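Local coordinates for probable transcriptional regulator (Pseudomonas aeruginosa, PDB 2FBI), which probably regulates transcription as a dimeric DNA-binding protein of the MarR family, with a winged helix-turn-helix fold in each subunit, at residues W83-P86 and V92-N95; I42-L45 and E50-S53; H32-Q37 and Q101-S106; R117-E120 and K126-Q129. One frame throughout, in Å; residues are numbered along the deposited sequence.

Interaction 1: residues W83-P86 and V92-N95; sequences WKAP and VYVN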
# COMPACT_ATOMS: atom_id res chain seq x y z
N TRP A 83 12.23 21.17 12.87
CA TRP A 83 12.63 22.56 12.97
C TRP A 83 11.99 23.39 11.89
O TRP A 83 11.78 22.90 10.77
CB TRP A 83 14.17 22.72 12.85
CG TRP A 83 14.85 21.80 11.84
CD1 TRP A 83 15.13 20.45 12.00
CD2 TRP A 83 15.35 22.15 10.54
NE1 TRP A 83 15.77 19.97 10.88
CE2 TRP A 83 15.92 21.00 9.99
CE3 TRP A 83 15.37 23.34 9.79
CZ2 TRP A 83 16.48 20.99 8.72
CZ3 TRP A 83 15.94 23.32 8.53
CH2 TRP A 83 16.48 22.17 8.01
N LYS A 84 11.72 24.65 12.21
CA LYS A 84 11.19 25.58 11.21
C LYS A 84 12.32 26.11 10.32
O LYS A 84 13.39 26.45 10.83
CB LYS A 84 10.38 26.71 11.88
CG LYS A 84 9.01 26.20 12.34
CD LYS A 84 8.61 26.60 13.76
CE LYS A 84 7.57 27.70 13.78
NZ LYS A 84 8.19 29.01 14.16
N ALA A 85 12.09 26.13 9.01
CA ALA A 85 13.06 26.68 8.09
C ALA A 85 13.34 28.16 8.41
O ALA A 85 12.40 28.98 8.45
CB ALA A 85 12.60 26.54 6.68
N PRO A 86 14.63 28.50 8.67
CA PRO A 86 15.06 29.87 9.02
C PRO A 86 14.46 30.94 8.10
O PRO A 86 13.98 31.99 8.58
CB PRO A 86 16.59 29.81 8.87
CG PRO A 86 16.94 28.39 9.15
CD PRO A 86 15.77 27.55 8.64
N VAL A 92 8.13 23.15 7.90
CA VAL A 92 8.73 22.37 8.93
C VAL A 92 9.52 21.24 8.27
O VAL A 92 8.96 20.41 7.55
CB VAL A 92 7.69 21.82 9.89
CG1 VAL A 92 8.36 20.87 10.90
CG2 VAL A 92 6.91 22.97 10.55
N TYR A 93 10.83 21.27 8.52
CA TYR A 93 11.77 20.21 8.14
C TYR A 93 12.02 19.16 9.20
O TYR A 93 12.00 19.39 10.41
CB TYR A 93 13.11 20.82 7.72
CG TYR A 93 13.00 21.38 6.36
CD1 TYR A 93 12.18 22.50 6.11
CD2 TYR A 93 13.67 20.79 5.30
CE1 TYR A 93 12.07 23.01 4.84
CE2 TYR A 93 13.57 21.32 4.04
CZ TYR A 93 12.77 22.41 3.82
OH TYR A 93 12.65 22.88 2.54
N VAL A 94 12.27 17.97 8.70
CA VAL A 94 12.46 16.84 9.58
C VAL A 94 13.81 16.16 9.23
O VAL A 94 14.17 16.02 8.07
CB VAL A 94 11.29 15.79 9.48
CG1 VAL A 94 11.41 14.80 10.57
CG2 VAL A 94 9.88 16.44 9.54
N ASN A 95 14.52 15.73 10.26
CA ASN A 95 15.70 14.87 10.04
C ASN A 95 15.93 13.80 11.12
O ASN A 95 15.40 13.87 12.25
CB ASN A 95 16.96 15.73 9.77
CG ASN A 95 17.40 16.51 10.97
OD1 ASN A 95 17.01 17.66 11.16
ND2 ASN A 95 18.26 15.90 11.80
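W83 and Y93 form an antiparallel hydrogen-bonded pair in the wing of the winged-helix fold, the hairpin of strands 80-85 and 91-96. W83 N reaches Y93 O at 3.0 Å, and Y93 N returns to W83 O at 2.9 Å. The tight part of the contact lies on the face carrying these two aromatics. Y93 CB sits over the six-membered ring of W83, 3.5 Å from its centroid and only 10° off the normal, a clear CH-pi contact. The tyrosine ring itself runs on past the indole: the planes are 25° apart but displaced, so the rings barely overlap. A85 CB closes on Y93 CE1 at 4.0 Å. The other face is looser and more open to solvent at K84. There K84 and V92 are a non-hydrogen-bonded pair whose side chains just meet, K84 CG to V92 CG2 at 4.2 Å, and the lysine sends its NZ to Q89 in the turn instead. In MarR relatives the wing commonly approaches DNA. The W83 side chain, with CG between the backbone N and carbonyl carbon (chi1 39°), swings back over the neighbouring strand, where NE1 makes a short 2.6 Å hydrogen bond to N95 OD1, nearly in the indole plane.

Interaction 2: residues I42-L45 and E50-S53; sequences IRIL and EMES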
# COMPACT_ATOMS: atom_id res chain seq x y z
N ILE A 42 11.85 6.64 8.61
CA ILE A 42 13.29 6.51 8.90
C ILE A 42 14.09 6.22 7.62
O ILE A 42 15.09 6.87 7.35
CB ILE A 42 13.52 5.37 9.96
CG1 ILE A 42 12.97 5.83 11.31
CG2 ILE A 42 15.02 5.03 10.05
CD1 ILE A 42 12.80 4.72 12.35
N ARG A 43 13.60 5.26 6.82
CA ARG A 43 14.25 4.92 5.55
C ARG A 43 14.41 6.11 4.61
O ARG A 43 15.45 6.27 3.97
CB ARG A 43 13.46 3.85 4.80
CG ARG A 43 13.58 2.43 5.34
CD ARG A 43 14.88 1.88 4.88
NE ARG A 43 14.74 0.86 3.86
CZ ARG A 43 15.63 0.62 2.91
NH1 ARG A 43 15.42 -0.37 2.08
NH2 ARG A 43 16.72 1.37 2.76
N ILE A 44 13.36 6.93 4.47
CA ILE A 44 13.44 8.11 3.55
C ILE A 44 14.34 9.18 4.10
O ILE A 44 15.11 9.80 3.40
CB ILE A 44 12.01 8.71 3.28
CG1 ILE A 44 11.24 7.77 2.36
CG2 ILE A 44 12.10 10.13 2.65
CD1 ILE A 44 9.83 7.67 2.74
N LEU A 45 14.23 9.45 5.37
CA LEU A 45 15.08 10.45 5.98
C LEU A 45 16.59 10.01 5.99
O LEU A 45 17.51 10.83 5.84
CB LEU A 45 14.55 10.71 7.38
CG LEU A 45 13.24 11.50 7.56
CD1 LEU A 45 12.89 11.62 9.05
CD2 LEU A 45 13.34 12.95 6.89
N GLU A 50 17.51 15.56 5.41
CA GLU A 50 16.44 16.42 5.97
C GLU A 50 15.34 16.70 4.90
O GLU A 50 15.62 16.79 3.73
CB GLU A 50 16.99 17.72 6.53
CG GLU A 50 17.56 18.59 5.44
CD GLU A 50 18.59 19.57 5.94
OE1 GLU A 50 19.16 19.41 7.06
OE2 GLU A 50 18.80 20.54 5.20
N MET A 51 14.07 16.77 5.32
CA MET A 51 12.99 16.81 4.32
C MET A 51 11.86 17.64 4.89
O MET A 51 11.53 17.55 6.06
CB MET A 51 12.55 15.36 3.96
CG MET A 51 11.38 15.23 2.98
SD MET A 51 11.34 13.78 1.91
CE MET A 51 13.04 13.65 1.34
N GLU A 52 11.25 18.46 4.04
CA GLU A 52 10.05 19.19 4.44
C GLU A 52 8.91 18.17 4.70
O GLU A 52 8.78 17.15 4.01
CB GLU A 52 9.76 20.27 3.36
CG GLU A 52 8.56 21.16 3.62
CD GLU A 52 7.24 20.45 3.34
OE1 GLU A 52 7.19 19.68 2.38
OE2 GLU A 52 6.25 20.71 4.07
N SER A 53 8.09 18.44 5.71
CA SER A 53 7.21 17.44 6.28
C SER A 53 6.07 16.96 5.39
O SER A 53 5.71 15.80 5.50
CB SER A 53 6.69 17.88 7.63
OG SER A 53 5.85 19.01 7.45
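M51 reaches from the short strand 51-52 to helix 36-48, where L45 and I44 receive different parts of its side chain. M51 and L45 each bury about 50 Å² in the contact and I44 about 32 Å², and all three are buried in the protein. The root of the methionine belongs to L45: leucine CD2 packs against M51 CB at 3.9 Å. Its far end belongs to I44, whose CG2 lies 3.8 Å from M51 SD and 3.9 Å from M51 CE. This division follows from the shape of the chain. M51 CG is anti to the backbone N (chi1 177°), which carries the thioether out from the strand, and a bend at chi3 (-44°) turns the terminal methyl so that sulfur and methyl both lie beside the isoleucine branch. No hydrogen bond joins the two segments.

The surroundings are those of a winged helix-turn-helix core. L56 of helix 53-59 touches all three side chains, V94 and L96 of strand 91-96 press on L45, and L12 of the second subunit packs on I44. The strand is fixed separately, through backbone bonding of M51 to V94, while E52 at the N-cap uses its two carboxylate oxygens on the N atoms of Y54 and Q55. Polar atoms thus set where the strand and the next helix begin, whereas between these two segments the join is apolar: a flexible thioether and two branched aliphatic chains, held by dispersion and burial of apolar surface, with little directional preference.

Interaction 3: residues H32-Q37 and Q101-S106; sequences HGLTEQ and QQCFVS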
# COMPACT_ATOMS: atom_id res chain seq x y z
N HIS A 32 12.00 -5.20 16.90
CA HIS A 32 12.78 -3.98 17.24
C HIS A 32 11.85 -2.88 17.80
O HIS A 32 12.26 -1.76 18.10
CB HIS A 32 13.53 -3.43 16.03
CG HIS A 32 14.87 -4.06 15.78
ND1 HIS A 32 16.05 -3.38 15.95
CD2 HIS A 32 15.21 -5.30 15.33
CE1 HIS A 32 17.07 -4.16 15.63
NE2 HIS A 32 16.59 -5.33 15.25
N GLY A 33 10.58 -3.24 17.94
CA GLY A 33 9.60 -2.26 18.35
C GLY A 33 9.53 -1.04 17.43
O GLY A 33 9.72 0.11 17.90
N LEU A 34 9.31 -1.32 16.12
CA LEU A 34 8.78 -0.32 15.21
C LEU A 34 7.69 -0.73 14.26
O LEU A 34 7.59 -1.91 13.83
CB LEU A 34 9.81 0.60 14.55
CG LEU A 34 11.25 0.62 14.14
CD1 LEU A 34 11.83 1.90 14.79
CD2 LEU A 34 12.04 -0.58 14.54
N THR A 35 6.87 0.28 13.94
CA THR A 35 5.84 0.14 12.96
C THR A 35 6.49 0.34 11.62
O THR A 35 7.48 1.02 11.51
CB THR A 35 4.68 1.18 13.18
OG1 THR A 35 5.15 2.53 12.94
CG2 THR A 35 4.16 1.12 14.62
N GLU A 36 5.92 -0.27 10.60
CA GLU A 36 6.35 -0.06 9.26
C GLU A 36 6.30 1.43 8.77
O GLU A 36 7.13 1.83 7.92
CB GLU A 36 5.62 -1.03 8.35
CG GLU A 36 4.13 -0.86 8.34
CD GLU A 36 3.44 -2.21 8.18
OE1 GLU A 36 3.63 -3.07 9.08
OE2 GLU A 36 2.76 -2.43 7.14
N GLN A 37 5.39 2.21 9.35
CA GLN A 37 5.14 3.57 8.94
C GLN A 37 6.27 4.43 9.50
O GLN A 37 6.79 5.33 8.81
CB GLN A 37 3.77 4.01 9.47
CG GLN A 37 2.53 3.20 8.89
CD GLN A 37 2.18 1.83 9.57
OE1 GLN A 37 2.52 1.51 10.72
NE2 GLN A 37 1.45 1.03 8.82
N GLN A 101 19.80 7.68 13.45
CA GLN A 101 20.77 7.13 12.48
C GLN A 101 21.37 5.81 12.96
O GLN A 101 21.55 4.88 12.18
CB GLN A 101 21.88 8.15 12.24
CG GLN A 101 21.43 9.45 11.53
CD GLN A 101 21.22 9.26 10.03
OE1 GLN A 101 21.23 8.14 9.55
NE2 GLN A 101 21.01 10.34 9.31
N GLN A 102 21.60 5.70 14.27
CA GLN A 102 22.20 4.47 14.84
C GLN A 102 21.15 3.38 14.93
O GLN A 102 21.44 2.21 14.78
CB GLN A 102 22.79 4.75 16.24
CG GLN A 102 23.59 3.56 16.84
CD GLN A 102 24.80 3.14 15.98
OE1 GLN A 102 25.43 3.94 15.30
NE2 GLN A 102 25.14 1.89 16.07
N CYS A 103 19.91 3.78 15.18
CA CYS A 103 18.73 2.92 15.01
C CYS A 103 18.69 2.34 13.59
O CYS A 103 18.65 1.12 13.41
CB CYS A 103 17.47 3.78 15.28
SG CYS A 103 16.01 2.84 15.28
N PHE A 104 18.72 3.21 12.59
CA PHE A 104 18.76 2.70 11.22
C PHE A 104 19.92 1.66 11.05
O PHE A 104 19.71 0.54 10.58
CB PHE A 104 18.91 3.80 10.15
CG PHE A 104 19.10 3.22 8.77
CD1 PHE A 104 17.98 2.91 7.96
CD2 PHE A 104 20.39 2.91 8.30
CE1 PHE A 104 18.16 2.32 6.68
CE2 PHE A 104 20.59 2.32 7.02
CZ PHE A 104 19.47 2.02 6.20
N VAL A 105 21.13 2.05 11.47
CA VAL A 105 22.31 1.14 11.33
C VAL A 105 22.08 -0.25 11.98
O VAL A 105 22.26 -1.27 11.33
CB VAL A 105 23.62 1.80 11.86
CG1 VAL A 105 24.78 0.77 11.92
CG2 VAL A 105 24.00 3.00 11.01
N SER A 106 21.66 -0.30 13.23
CA SER A 106 21.48 -1.61 13.85
C SER A 106 20.38 -2.48 13.25
O SER A 106 20.45 -3.69 13.35
CB SER A 106 21.36 -1.50 15.36
OG SER A 106 20.11 -1.00 15.72
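H32 and L34 owe their reach toward S106 and C103 to their side-chain torsions. In H32, CG stands anti to the carbonyl carbon and beside the backbone N (chi1 -86°), which sends the imidazole out toward helix 98-122. L34 already directs its CB toward that helix, and its torsions as modelled make CD1 the atom nearest C103 SG. They are unusual, chi1 of 27° lying about midway between eclipsed and staggered and chi2 of -127° near eclipsed, so the branches deserve some caution.

The contact they make is light, 105 Å² in all, and no hydrogen bond crosses it. H32 CE1 lies 4.1 Å from S106 O and 4.4 Å from S106 OG, an oblique approach to the helix backbone. The polar end of the imidazole is engaged one turn further on, where NE2 bonds to OD2 of D110, and this link probably fixes the ring more firmly than anything in 101-106. L34 CD1 comes to 4.3 Å from C103 SG, a loose apolar approach slightly beyond van der Waals contact; the cysteine is modelled in two conformers, so this holds for one of them. S106 OG turns back to its own helix with a weak bond to C103 O.

Between the two contact residues, G33 has positive phi and ends helix 26-32 in a Schellman motif; T35 then N-caps helix 36-48. The contact therefore lays the junction between those two helices against the early part of helix 98-122. M107 of that long helix packs on both H32 and L34, L34 also rests on I42 of helix 36-48, and F104 leans on R43 and R46 of the same helix.

Interaction 4: residues R117-E120 and K126-Q129; sequences RIQE and KLAQ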
# COMPACT_ATOMS: atom_id res chain seq x y z
N ARG A 117 16.78 -13.53 1.98
CA ARG A 117 15.71 -14.54 1.95
C ARG A 117 14.75 -14.32 0.79
O ARG A 117 14.32 -15.28 0.15
CB ARG A 117 14.97 -14.56 3.27
CG ARG A 117 15.82 -15.00 4.46
CD ARG A 117 15.00 -15.08 5.78
NE ARG A 117 15.83 -15.67 6.86
CZ ARG A 117 16.44 -15.02 7.86
NH1 ARG A 117 16.35 -13.69 8.01
NH2 ARG A 117 17.16 -15.70 8.76
N ILE A 118 14.42 -13.04 0.51
CA ILE A 118 13.53 -12.72 -0.61
C ILE A 118 14.19 -13.04 -1.95
O ILE A 118 13.57 -13.61 -2.86
CB ILE A 118 13.03 -11.22 -0.55
CG1 ILE A 118 12.06 -11.04 0.64
CG2 ILE A 118 12.42 -10.80 -1.91
CD1 ILE A 118 11.50 -9.61 0.88
N GLN A 119 15.46 -12.70 -2.05
CA GLN A 119 16.22 -12.87 -3.29
C GLN A 119 16.32 -14.38 -3.62
O GLN A 119 16.03 -14.78 -4.75
CB GLN A 119 17.60 -12.28 -3.08
CG GLN A 119 18.25 -11.71 -4.31
CD GLN A 119 19.67 -11.30 -3.99
OE1 GLN A 119 19.89 -10.39 -3.16
NE2 GLN A 119 20.65 -12.01 -4.58
N GLU A 120 16.65 -15.20 -2.63
CA GLU A 120 16.71 -16.67 -2.80
C GLU A 120 15.38 -17.28 -3.21
O GLU A 120 15.32 -18.06 -4.13
CB GLU A 120 17.22 -17.33 -1.51
CG GLU A 120 18.63 -16.91 -1.17
CD GLU A 120 19.04 -17.25 0.26
OE1 GLU A 120 18.21 -17.85 0.99
OE2 GLU A 120 20.20 -16.91 0.65
N LYS A 126 14.96 -11.81 -11.17
CA LYS A 126 13.54 -11.44 -11.03
C LYS A 126 13.28 -10.25 -10.07
O LYS A 126 12.38 -9.42 -10.33
CB LYS A 126 12.68 -12.65 -10.66
CG LYS A 126 12.29 -13.51 -11.86
CD LYS A 126 11.38 -14.69 -11.47
CE LYS A 126 11.55 -15.86 -12.44
NZ LYS A 126 10.44 -16.89 -12.42
N LEU A 127 14.05 -10.17 -8.99
CA LEU A 127 13.98 -9.06 -8.07
C LEU A 127 14.43 -7.74 -8.76
O LEU A 127 13.81 -6.69 -8.57
CB LEU A 127 14.87 -9.34 -6.86
CG LEU A 127 14.41 -8.96 -5.46
CD1 LEU A 127 15.62 -8.64 -4.60
CD2 LEU A 127 13.44 -7.81 -5.43
N ALA A 128 15.50 -7.84 -9.55
CA ALA A 128 16.05 -6.72 -10.31
C ALA A 128 15.12 -6.28 -11.43
O ALA A 128 14.93 -5.08 -11.60
CB ALA A 128 17.45 -7.08 -10.85
N GLN A 129 14.51 -7.20 -12.18
CA GLN A 129 13.48 -6.79 -13.14
C GLN A 129 12.26 -6.15 -12.52
O GLN A 129 11.67 -5.25 -13.09
CB GLN A 129 12.99 -7.92 -14.04
CG GLN A 129 14.03 -8.59 -14.88
CD GLN A 129 13.66 -10.03 -15.15
OE1 GLN A 129 14.27 -10.94 -14.58
NE2 GLN A 129 12.61 -10.25 -15.95
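L127 points at helix 98-122 and meets it with its CD1 methyl against Q119, while its branch carbon CG stands near I118. The nearer touch is L127 CD1 to Q119 CG at 4.1 Å, the two side chains crossing at about a right angle, so the leucine methyl meets the aliphatic part of the glutamine rather than its amide. The second is looser: I118 CG2 stands 4.5 Å from L127 CG. L127 buries 55 Å² here, about as much as Q119 and I118 together, and no hydrogen bond links the segments.

Torsions set up the first touch. Both partners sit away from the usual staggered positions at chi1, Q119 at -149° and L127 at -140°; beyond CG the glutamine is extended (chi2 -174°) and carries its amide away from the leucine, leaving CG as the touching atom. The backbones come closest at the same pair, with 6.5 Å from Q119 CA to L127 CA.

Farther out, F24 and F25 pack on I118, placing it against the loop after helix 10-22. The second subunit supplies much of the rest: its L10 packs on L127, its I140 on I118 and its L133 on K126, while K126 NZ makes a salt bridge to OE1 of its E136.

In the fold, this is the turn where helix 98-122 ends and helix 124-138 begins, closed by contact between residues on either side of it. These carboxy-terminal helices, together with the amino-terminal one, form the dimer interface in MarR proteins, and here the corner lies directly against the partner chain.

How the interactions relate
Interactions 1 and 2 meet in the winged-helix region: their centres are 11 Å apart, strands 91-96 and 51-52 are neighbours in one sheet, and E50 OE1 comes within 3.5 Å of W83 CZ2. Interaction 3 shares helix 36-48 with interaction 2, 14 Å away between centres, and the two touch where I42 CD1 packs on L34 CD1 at 3.9 Å. Interaction 4 lies at the far end of helix 98-122, about 23 Å from interaction 3 and 37 Å from interaction 1, centre to centre, on the opposite side of the chain's centre from the wing. Helix 98-122 thus spans from the probable DNA-binding part to the dimer contacts of the terminal helices, though interaction 2 also touches the second subunit.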